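GEO10716p1 (Drosophila melanogaster, PDB 7BTG) probably removes phosphate from phosphorylated arginine side chains of proteins, as a member of the low-molecular-weight protein tyrosine phosphatase family. Local coordinates at residues Q31-D36 with R148-Y153; E18-H23 with E144-F149; Y81-D86 with G112-R117. The protein carries 1 engineered substitution. All coordinates share one frame; numbering follows the deposited sequence.

Contact 1 of 3, residues Q31-D36 with R148-Y153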
loop_
_atom_site.group_PDB
_atom_site.type_symbol
_atom_site.label_atom_id
_atom_site.label_comp_id
_atom_site.label_asym_id
_atom_site.label_seq_id
_atom_site.Cartn_x
_atom_site.Cartn_y
_atom_site.Cartn_z
ATOM N N GLN A 31 7.344 -17.520 -0.278
ATOM C CA GLN A 31 8.118 -17.288 0.932
ATOM C C GLN A 31 9.290 -16.398 0.529
ATOM O O GLN A 31 9.597 -16.326 -0.665
ATOM C CB GLN A 31 8.605 -18.611 1.522
ATOM C CG GLN A 31 7.502 -19.498 2.078
ATOM C CD GLN A 31 7.468 -20.871 1.408
ATOM O OE1 GLN A 31 8.378 -21.670 1.588
ATOM N NE2 GLN A 31 6.402 -21.157 0.666
ATOM N N ASP A 32 9.934 -15.690 1.455
ATOM C CA ASP A 32 9.481 -15.480 2.815
ATOM C C ASP A 32 9.026 -14.029 2.874
ATOM O O ASP A 32 9.846 -13.120 3.027
ATOM C CB ASP A 32 10.597 -15.760 3.816
ATOM C CG ASP A 32 10.075 -15.981 5.224
ATOM O OD1 ASP A 32 8.843 -15.828 5.425
ATOM O OD2 ASP A 32 10.900 -16.306 6.122
ATOM N N TRP A 33 7.718 -13.824 2.731
ATOM C CA TRP A 33 7.145 -12.513 2.475
ATOM C C TRP A 33 6.542 -11.928 3.737
ATOM O O TRP A 33 5.913 -12.634 4.531
ATOM C CB TRP A 33 6.076 -12.588 1.389
ATOM C CG TRP A 33 6.642 -12.607 0.001
ATOM C CD1 TRP A 33 7.393 -13.599 -0.567
ATOM C CD2 TRP A 33 6.504 -11.593 -0.992
ATOM N NE1 TRP A 33 7.732 -13.260 -1.853
ATOM C CE2 TRP A 33 7.195 -12.033 -2.140
ATOM C CE3 TRP A 33 5.862 -10.355 -1.025
ATOM C CZ2 TRP A 33 7.261 -11.276 -3.305
ATOM C CZ3 TRP A 33 5.929 -9.606 -2.183
ATOM C CH2 TRP A 33 6.621 -10.066 -3.305
ATOM N N TYR A 34 6.739 -10.627 3.909
ATOM C CA TYR A 34 6.110 -9.868 4.978
ATOM C C TYR A 34 5.518 -8.591 4.392
ATOM O O TYR A 34 6.201 -7.849 3.677
ATOM C CB TYR A 34 7.113 -9.549 6.080
ATOM C CG TYR A 34 6.512 -8.739 7.189
ATOM C CD1 TYR A 34 5.457 -9.238 7.931
ATOM C CD2 TYR A 34 6.986 -7.470 7.488
ATOM C CE1 TYR A 34 4.896 -8.501 8.948
ATOM C CE2 TYR A 34 6.434 -6.726 8.506
ATOM C CZ TYR A 34 5.387 -7.247 9.232
ATOM O OH TYR A 34 4.819 -6.520 10.252
ATOM N N VAL A 35 4.248 -8.350 4.682
ATOM C CA VAL A 35 3.500 -7.232 4.127
ATOM C C VAL A 35 2.890 -6.459 5.288
ATOM O O VAL A 35 2.399 -7.059 6.248
ATOM C CB VAL A 35 2.408 -7.717 3.148
ATOM C CG1 VAL A 35 1.737 -6.544 2.450
ATOM C CG2 VAL A 35 2.996 -8.679 2.129
ATOM N N ASP A 36 2.935 -5.132 5.209
ATOM C CA ASP A 36 2.443 -4.276 6.282
ATOM C C ASP A 36 1.965 -2.965 5.668
ATOM O O ASP A 36 2.089 -2.745 4.460
ATOM C CB ASP A 36 3.534 -4.051 7.346
ATOM C CG ASP A 36 2.994 -3.403 8.618
ATOM O OD1 ASP A 36 3.797 -2.806 9.377
ATOM O OD2 ASP A 36 1.764 -3.479 8.844
ATOM N N ARG A 148 1.027 -7.029 -11.372
ATOM C CA ARG A 148 2.174 -6.782 -12.239
ATOM C C ARG A 148 3.459 -6.665 -11.439
ATOM O O ARG A 148 4.520 -7.072 -11.920
ATOM C CB ARG A 148 1.927 -5.543 -13.098
ATOM C CG ARG A 148 0.712 -5.734 -13.971
ATOM C CD ARG A 148 0.683 -4.853 -15.168
ATOM N NE ARG A 148 -0.543 -5.091 -15.923
ATOM C CZ ARG A 148 -0.685 -6.038 -16.848
ATOM N NH1 ARG A 148 0.325 -6.836 -17.146
ATOM N NH2 ARG A 148 -1.841 -6.185 -17.477
ATOM N N PHE A 149 3.382 -6.160 -10.209
ATOM C CA PHE A 149 4.575 -6.083 -9.374
ATOM C C PHE A 149 5.141 -7.469 -9.084
ATOM O O PHE A 149 6.359 -7.676 -9.138
ATOM C CB PHE A 149 4.271 -5.350 -8.067
ATOM C CG PHE A 149 5.319 -5.567 -7.003
ATOM C CD1 PHE A 149 5.036 -6.320 -5.873
ATOM C CD2 PHE A 149 6.584 -5.055 -7.151
ATOM C CE1 PHE A 149 5.982 -6.527 -4.895
ATOM C CE2 PHE A 149 7.552 -5.266 -6.177
ATOM C CZ PHE A 149 7.249 -6.007 -5.051
ATOM N N LEU A 150 4.273 -8.426 -8.740
ATOM C CA LEU A 150 4.757 -9.768 -8.423
ATOM C C LEU A 150 5.353 -10.431 -9.659
ATOM O O LEU A 150 6.404 -11.078 -9.584
ATOM C CB LEU A 150 3.619 -10.617 -7.861
ATOM C CG LEU A 150 3.083 -10.357 -6.454
ATOM C CD1 LEU A 150 1.745 -11.052 -6.314
ATOM C CD2 LEU A 150 4.053 -10.859 -5.397
ATOM N N GLN A 151 4.691 -10.259 -10.804
ATOM C CA GLN A 151 5.191 -10.754 -12.077
ATOM C C GLN A 151 6.590 -10.245 -12.361
ATOM O O GLN A 151 7.392 -10.954 -12.977
ATOM C CB GLN A 151 4.232 -10.331 -13.188
ATOM C CG GLN A 151 4.573 -10.844 -14.565
ATOM C CD GLN A 151 4.191 -9.862 -15.668
ATOM O OE1 GLN A 151 3.058 -9.380 -15.721
ATOM N NE2 GLN A 151 5.145 -9.553 -16.547
ATOM N N HIS A 152 6.911 -9.030 -11.904
ATOM C CA HIS A 152 8.208 -8.436 -12.208
ATOM C C HIS A 152 9.283 -8.865 -11.226
ATOM O O HIS A 152 10.449 -8.986 -11.611
ATOM C CB HIS A 152 8.107 -6.910 -12.220
ATOM C CG HIS A 152 7.226 -6.371 -13.306
ATOM N ND1 HIS A 152 6.201 -7.106 -13.870
ATOM C CD2 HIS A 152 7.221 -5.172 -13.940
ATOM C CE1 HIS A 152 5.600 -6.381 -14.799
ATOM N NE2 HIS A 152 6.200 -5.204 -14.861
ATOM N N TYR A 153 8.921 -9.102 -9.962
ATOM C CA TYR A 153 9.933 -9.470 -8.981
ATOM C C TYR A 153 10.381 -10.914 -9.161
ATOM O O TYR A 153 11.549 -11.232 -8.916
ATOM C CB TYR A 153 9.408 -9.225 -7.564
ATOM C CG TYR A 153 10.085 -10.055 -6.492
ATOM C CD1 TYR A 153 11.218 -9.597 -5.825
ATOM C CD2 TYR A 153 9.585 -11.309 -6.148
ATOM C CE1 TYR A 153 11.829 -10.373 -4.838
ATOM C CE2 TYR A 153 10.184 -12.085 -5.180
ATOM C CZ TYR A 153 11.302 -11.619 -4.525
ATOM O OH TYR A 153 11.880 -12.424 -3.558
#
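Trp33 reaches across to Leu150, Phe149 and Tyr153 on helix 133-154 from the loop leading into strand 34-39, one of the two edge strands of the parallel sheet in this alpha/beta fold. Its six-membered ring does all the touching. CH2 approaches Leu150 CD2 most closely, at 3.4 Å, a snug methyl-to-ring fit. The same carbon lies 3.9 Å from Phe149 CE1, which sits at the indole edge, close to its plane. Toward Tyr153 the pair is T-shaped: an edge of the indole is aimed at the phenol face, the planes stand at 86° and the centroids are 5.3 Å apart, with Trp33 CZ2 3.6 Å from Tyr153 CE2. A tryptophan suits this place because a long flat ring can bridge a backbone separation of 11.5 Å between the CA atoms of Trp33 and Leu150. On the helix, Phe149 and Tyr153 are one turn apart; Tyr153 holds CG anti to its own N (chi1 156°), which carries the ring toward the indole. Helix 13-27 adds to the surroundings, Val25 touching Trp33 and Leu24 touching Leu150. On the strand side, a cis peptide bond joins Gln31 to Asp32 just before the tryptophan, and Gln31 O lies in the plane of the indole, at its edge, 3.5 Å from Trp33 CD1.

Contact 2 of 3, residues E18-H23 with E144-F149. With PO4 (phosphate ion), chain C.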
loop_
_atom_site.group_PDB
_atom_site.type_symbol
_atom_site.label_atom_id
_atom_site.label_comp_id
_atom_site.label_asym_id
_atom_site.label_seq_id
_atom_site.Cartn_x
_atom_site.Cartn_y
_atom_site.Cartn_z
ATOM N N GLU A 18 -2.462 -3.945 1.655
ATOM C CA GLU A 18 -1.824 -4.929 2.522
ATOM C C GLU A 18 -2.541 -6.270 2.462
ATOM O O GLU A 18 -1.912 -7.319 2.300
ATOM C CB GLU A 18 -1.782 -4.432 3.959
ATOM C CG GLU A 18 -1.184 -5.466 4.896
ATOM C CD GLU A 18 -1.225 -5.001 6.327
ATOM O OE1 GLU A 18 -1.524 -3.813 6.534
ATOM O OE2 GLU A 18 -0.957 -5.814 7.238
ATOM N N ALA A 19 -3.864 -6.251 2.586
ATOM C CA ALA A 19 -4.624 -7.493 2.622
ATOM C C ALA A 19 -4.614 -8.194 1.264
ATOM O O ALA A 19 -4.536 -9.429 1.195
ATOM C CB ALA A 19 -6.055 -7.198 3.061
ATOM N N ILE A 20 -4.695 -7.413 0.179
ATOM C CA ILE A 20 -4.686 -7.960 -1.178
ATOM C C ILE A 20 -3.384 -8.701 -1.457
ATOM O O ILE A 20 -3.384 -9.841 -1.940
ATOM C CB ILE A 20 -4.908 -6.838 -2.206
ATOM C CG1 ILE A 20 -6.399 -6.563 -2.370
ATOM C CG2 ILE A 20 -4.238 -7.187 -3.538
ATOM C CD1 ILE A 20 -6.706 -5.305 -3.144
ATOM N N LEU A 21 -2.254 -8.054 -1.179
ATOM C CA LEU A 21 -0.968 -8.677 -1.443
ATOM C C LEU A 21 -0.744 -9.861 -0.519
ATOM O O LEU A 21 -0.129 -10.860 -0.916
ATOM C CB LEU A 21 0.162 -7.660 -1.281
ATOM C CG LEU A 21 1.524 -8.278 -1.582
ATOM C CD1 LEU A 21 1.483 -8.808 -3.009
ATOM C CD2 LEU A 21 2.679 -7.299 -1.379
ATOM N N LYS A 22 -1.222 -9.754 0.726
ATOM C CA LYS A 22 -1.167 -10.892 1.636
ATOM C C LYS A 22 -1.882 -12.105 1.045
ATOM O O LYS A 22 -1.379 -13.233 1.139
ATOM C CB LYS A 22 -1.768 -10.520 2.991
ATOM C CG LYS A 22 -0.733 -10.131 4.022
ATOM C CD LYS A 22 -1.359 -9.490 5.261
ATOM C CE LYS A 22 -0.274 -9.178 6.293
ATOM N NZ LYS A 22 -0.856 -8.769 7.595
ATOM N N HIS A 23 -3.049 -11.888 0.422
ATOM C CA HIS A 23 -3.774 -12.977 -0.222
ATOM C C HIS A 23 -2.995 -13.531 -1.408
ATOM O O HIS A 23 -2.809 -14.747 -1.526
ATOM C CB HIS A 23 -5.156 -12.508 -0.669
ATOM C CG HIS A 23 -6.002 -13.595 -1.267
ATOM N ND1 HIS A 23 -6.220 -14.805 -0.638
ATOM C CD2 HIS A 23 -6.679 -13.657 -2.442
ATOM C CE1 HIS A 23 -6.995 -15.562 -1.397
ATOM N NE2 HIS A 23 -7.288 -14.890 -2.496
ATOM N N GLU A 144 -4.452 -4.829 -9.785
ATOM C CA GLU A 144 -3.594 -4.959 -10.957
ATOM C C GLU A 144 -2.164 -4.585 -10.616
ATOM O O GLU A 144 -1.223 -5.287 -11.019
ATOM C CB GLU A 144 -4.094 -4.105 -12.123
ATOM C CG GLU A 144 -3.236 -4.295 -13.388
ATOM C CD GLU A 144 -3.733 -3.492 -14.589
ATOM O OE1 GLU A 144 -4.851 -2.930 -14.513
ATOM O OE2 GLU A 144 -3.005 -3.428 -15.613
ATOM N N SER A 145 -1.990 -3.493 -9.847
ATOM C CA SER A 145 -0.658 -3.032 -9.468
ATOM C C SER A 145 0.118 -4.125 -8.756
ATOM O O SER A 145 1.276 -4.391 -9.089
ATOM C CB SER A 145 -0.748 -1.791 -8.565
ATOM O OG SER A 145 -1.421 -0.716 -9.184
ATOM N N CYS A 146 -0.492 -4.753 -7.746
ATOM C CA CYS A 146 0.192 -5.841 -7.054
ATOM C C CYS A 146 0.478 -7.009 -8.000
ATOM O O CYS A 146 1.513 -7.676 -7.888
ATOM C CB CYS A 146 -0.643 -6.336 -5.868
ATOM S SG CYS A 146 -0.787 -5.215 -4.461
ATOM N N GLU A 147 -0.452 -7.304 -8.907
ATOM C CA GLU A 147 -0.242 -8.423 -9.822
ATOM C C GLU A 147 0.966 -8.188 -10.715
ATOM O O GLU A 147 1.854 -9.042 -10.811
ATOM C CB GLU A 147 -1.487 -8.646 -10.663
ATOM C CG GLU A 147 -2.676 -8.961 -9.827
ATOM C CD GLU A 147 -3.581 -9.939 -10.472
ATOM O OE1 GLU A 147 -3.095 -11.019 -10.862
ATOM O OE2 GLU A 147 -4.775 -9.608 -10.611
ATOM N N ARG A 148 1.027 -7.029 -11.372
ATOM C CA ARG A 148 2.174 -6.782 -12.239
ATOM C C ARG A 148 3.459 -6.665 -11.439
ATOM O O ARG A 148 4.520 -7.072 -11.920
ATOM C CB ARG A 148 1.927 -5.543 -13.098
ATOM C CG ARG A 148 0.712 -5.734 -13.971
ATOM C CD ARG A 148 0.683 -4.853 -15.168
ATOM N NE ARG A 148 -0.543 -5.091 -15.923
ATOM C CZ ARG A 148 -0.685 -6.038 -16.848
ATOM N NH1 ARG A 148 0.325 -6.836 -17.146
ATOM N NH2 ARG A 148 -1.841 -6.185 -17.477
ATOM N N PHE A 149 3.382 -6.160 -10.209
ATOM C CA PHE A 149 4.575 -6.083 -9.374
ATOM C C PHE A 149 5.141 -7.469 -9.084
ATOM O O PHE A 149 6.359 -7.676 -9.138
ATOM C CB PHE A 149 4.271 -5.350 -8.067
ATOM C CG PHE A 149 5.319 -5.567 -7.003
ATOM C CD1 PHE A 149 5.036 -6.320 -5.873
ATOM C CD2 PHE A 149 6.584 -5.055 -7.151
ATOM C CE1 PHE A 149 5.982 -6.527 -4.895
ATOM C CE2 PHE A 149 7.552 -5.266 -6.177
ATOM C CZ PHE A 149 7.249 -6.007 -5.051
HETATM P P PO4 C . -1.187 -6.182 10.709
HETATM O O1 PO4 C . -0.519 -7.530 10.538
HETATM O O2 PO4 C . -2.489 -6.117 9.931
HETATM O O3 PO4 C . -1.501 -5.987 12.171
HETATM O O4 PO4 C . -0.191 -5.098 10.309
#
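A single thiol carries the meeting of two helices: Cys146 SG packs against Ile20 CG2 and Leu21 CB, each 4.1 Å away, with no hydrogen bond between 18-23 and 144-149. The small, weakly polar cysteine suits a spot where the CA atoms of Leu21 and Cys146 come within 6.4 Å. Ile20 offers its methyl CG2 because that branch is anti to the backbone N while CG1 lies beside it (chi1 -84°). Polar pairs flank this buried seam. On helix 133-154, Arg148 NE gives Glu144 OE2 a nearly straight bond (171°) within the guanidinium plane, and Arg117 is a second partner of that oxygen. On helix 13-27, Lys22 NZ meets the anti lone pair of Glu18 OE2 at 3.0 Å and makes a weak bond to a phosphate ion, probably from the crystallisation liquor, which His66 also binds. Losing the carboxylate to an alanine here would probably leave Lys22 without its salt-bridge mate and Ser37 OG without the bond it makes to Glu18 OE1. Leu21 and Cys146 both also touch Phe5 of strand 2-7, so the two helices lie on one face of the parallel sheet, as in Rossmann-like alpha/beta folds.

Contact 3 of 3, residues Y81-D86 with G112-R117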
loop_
_atom_site.group_PDB
_atom_site.type_symbol
_atom_site.label_atom_id
_atom_site.label_comp_id
_atom_site.label_asym_id
_atom_site.label_seq_id
_atom_site.Cartn_x
_atom_site.Cartn_y
_atom_site.Cartn_z
ATOM N N TYR A 81 10.458 -2.677 -0.249
ATOM C CA TYR A 81 9.633 -1.782 -1.043
ATOM C C TYR A 81 8.728 -1.016 -0.098
ATOM O O TYR A 81 8.194 -1.594 0.850
ATOM C CB TYR A 81 8.806 -2.557 -2.081
ATOM C CG TYR A 81 9.650 -3.019 -3.234
ATOM C CD1 TYR A 81 9.752 -2.251 -4.375
ATOM C CD2 TYR A 81 10.390 -4.209 -3.161
ATOM C CE1 TYR A 81 10.547 -2.646 -5.437
ATOM C CE2 TYR A 81 11.186 -4.627 -4.229
ATOM C CZ TYR A 81 11.260 -3.831 -5.366
ATOM O OH TYR A 81 12.040 -4.188 -6.449
ATOM N N ILE A 82 8.598 0.284 -0.333
ATOM C CA ILE A 82 7.586 1.122 0.300
ATOM C C ILE A 82 6.805 1.779 -0.828
ATOM O O ILE A 82 7.381 2.507 -1.643
ATOM C CB ILE A 82 8.200 2.174 1.233
ATOM C CG1 ILE A 82 8.984 1.502 2.358
ATOM C CG2 ILE A 82 7.126 3.035 1.800
ATOM C CD1 ILE A 82 9.689 2.487 3.264
ATOM N N PHE A 83 5.521 1.479 -0.906
ATOM C CA PHE A 83 4.671 1.899 -2.011
ATOM C C PHE A 83 3.792 3.060 -1.573
ATOM O O PHE A 83 3.052 2.944 -0.592
ATOM C CB PHE A 83 3.809 0.740 -2.505
ATOM C CG PHE A 83 4.599 -0.323 -3.225
ATOM C CD1 PHE A 83 5.311 -0.006 -4.375
ATOM C CD2 PHE A 83 4.638 -1.621 -2.754
ATOM C CE1 PHE A 83 6.049 -0.958 -5.033
ATOM C CE2 PHE A 83 5.371 -2.579 -3.411
ATOM C CZ PHE A 83 6.068 -2.247 -4.562
ATOM N N ALA A 84 3.892 4.169 -2.297
ATOM C CA ALA A 84 2.967 5.285 -2.182
ATOM C C ALA A 84 1.758 5.086 -3.091
ATOM O O ALA A 84 1.845 4.451 -4.145
ATOM C CB ALA A 84 3.683 6.589 -2.559
ATOM N N MET A 85 0.619 5.636 -2.680
ATOM C CA MET A 85 -0.550 5.652 -3.557
ATOM C C MET A 85 -0.573 6.878 -4.456
ATOM O O MET A 85 -1.078 6.802 -5.588
ATOM C CB MET A 85 -1.837 5.612 -2.724
ATOM C CG MET A 85 -1.863 4.482 -1.743
ATOM S SD MET A 85 -1.972 2.856 -2.602
ATOM C CE MET A 85 -1.132 1.846 -1.387
ATOM N N ASP A 86 0.013 7.973 -3.963
ATOM C CA ASP A 86 -0.069 9.351 -4.436
ATOM C C ASP A 86 1.320 9.892 -4.715
ATOM O O ASP A 86 2.299 9.501 -4.071
ATOM C CB ASP A 86 -0.654 10.303 -3.358
ATOM C CG ASP A 86 -2.108 10.303 -3.346
ATOM O OD1 ASP A 86 -2.658 10.178 -4.461
ATOM O OD2 ASP A 86 -2.696 10.410 -2.251
ATOM N N GLY A 112 1.082 2.465 -8.305
ATOM C CA GLY A 112 0.369 2.454 -9.562
ATOM C C GLY A 112 1.255 2.563 -10.776
ATOM O O GLY A 112 0.764 2.361 -11.887
ATOM N N SER A 113 2.543 2.850 -10.598
ATOM C CA SER A 113 3.448 2.830 -11.744
ATOM C C SER A 113 3.610 1.428 -12.314
ATOM O O SER A 113 4.134 1.282 -13.423
ATOM C CB SER A 113 4.822 3.417 -11.371
ATOM O OG SER A 113 5.616 2.511 -10.624
ATOM N N TYR A 114 3.183 0.391 -11.586
ATOM C CA TYR A 114 3.208 -0.956 -12.141
ATOM C C TYR A 114 2.011 -1.249 -13.024
ATOM O O TYR A 114 2.020 -2.265 -13.723
ATOM C CB TYR A 114 3.292 -1.997 -11.029
ATOM C CG TYR A 114 4.653 -2.036 -10.419
ATOM C CD1 TYR A 114 5.642 -2.846 -10.940
ATOM C CD2 TYR A 114 4.972 -1.215 -9.348
ATOM C CE1 TYR A 114 6.912 -2.861 -10.397
ATOM C CE2 TYR A 114 6.231 -1.215 -8.802
ATOM C CZ TYR A 114 7.201 -2.039 -9.326
ATOM O OH TYR A 114 8.455 -2.039 -8.768
ATOM N N ILE A 115 0.986 -0.397 -13.015
ATOM C CA ILE A 115 -0.169 -0.657 -13.865
ATOM C C ILE A 115 0.240 -0.656 -15.333
ATOM O O ILE A 115 -0.224 -1.488 -16.123
ATOM C CB ILE A 115 -1.290 0.364 -13.590
ATOM C CG1 ILE A 115 -1.922 0.090 -12.229
ATOM C CG2 ILE A 115 -2.359 0.278 -14.678
ATOM C CD1 ILE A 115 -3.201 0.861 -11.991
ATOM N N GLY A 116 1.127 0.263 -15.716
ATOM C CA GLY A 116 1.591 0.356 -17.081
ATOM C C GLY A 116 0.815 1.314 -17.950
ATOM O O GLY A 116 1.079 1.383 -19.156
ATOM N N ARG A 117 -0.156 2.028 -17.389
ATOM C CA ARG A 117 -0.885 3.076 -18.098
ATOM C C ARG A 117 -0.767 4.334 -17.260
ATOM O O ARG A 117 -1.408 4.436 -16.209
ATOM C CB ARG A 117 -2.352 2.701 -18.303
ATOM C CG ARG A 117 -2.545 1.340 -18.923
ATOM C CD ARG A 117 -4.004 1.046 -19.193
ATOM N NE ARG A 117 -4.787 0.866 -17.968
ATOM C CZ ARG A 117 -4.781 -0.235 -17.214
ATOM N NH1 ARG A 117 -4.017 -1.280 -17.526
ATOM N NH2 ARG A 117 -5.535 -0.289 -16.125
HETATM O O HOH W 1 -0.189 4.615 -7.410
#
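Strand 81-84 of the central parallel sheet meets the 3-10 turn 112-114 that follows strand 107-110, and the meeting is made by three aromatic rings: Tyr81, Phe83 and Tyr114. Tyr114 lies across both strand side chains at about a right angle. Its CE2 comes to 3.8 Å from Phe83 CE1, and its hydroxyl end passes Tyr81, OH standing 4.0 Å from Tyr81 CE1. That hydroxyl is hydrogen-bonded to Gln109 OE1, which gives the polar tip a mate at the rim of an otherwise apolar group and suits tyrosine rather than phenylalanine to this position. Tyr114 sets CG beside its own N and anti to the carbonyl carbon (chi1 -74°), and from there the ring reaches the strand. Tyr81 and Phe83, two residues apart on one strand, project from the same face of the sheet. This is the face covered by helix 133-154 in the Rossmann-like fold of the family, and Phe149 of that helix meets all three rings edge-to-face. Phe83 is buried, packed also against Phe5 and Leu111, and a ring with no polar atom suits such surroundings; Tyr81, one pair of residues earlier, is partly exposed, a setting in which a phenol can be accommodated. Further along, beyond the end of the strand, the link is through water: one water donates to Met85 O at 3.0 Å and accepts from Gly112 N at 2.7 Å, joining two backbones that make no direct hydrogen bond. The turn itself is tied by a backbone bond from Ile115 N to Gly112 O, 3.0 Å, which closes the chain around Tyr114.

Overall arrangement
The three contacts sit within one small alpha/beta domain. Contacts 1 and 2, with centres about 8 Å apart, both use helix 133-154 and share Arg148 and Phe149; the first segment of contact 2 lies on helix 13-27, that of contact 1 on the loop and start of strand 34-39 after it. Contact 3 has its centre about 13 Å from contact 1 and 11 Å from contact 2. Along the chain it is nested inside the loops that both of them close, so segments distant in sequence are brought together by the last helix. Helix 133-154 is the shared element, meeting Trp33 before strand 34-39 and, through Phe149, strand 81-84.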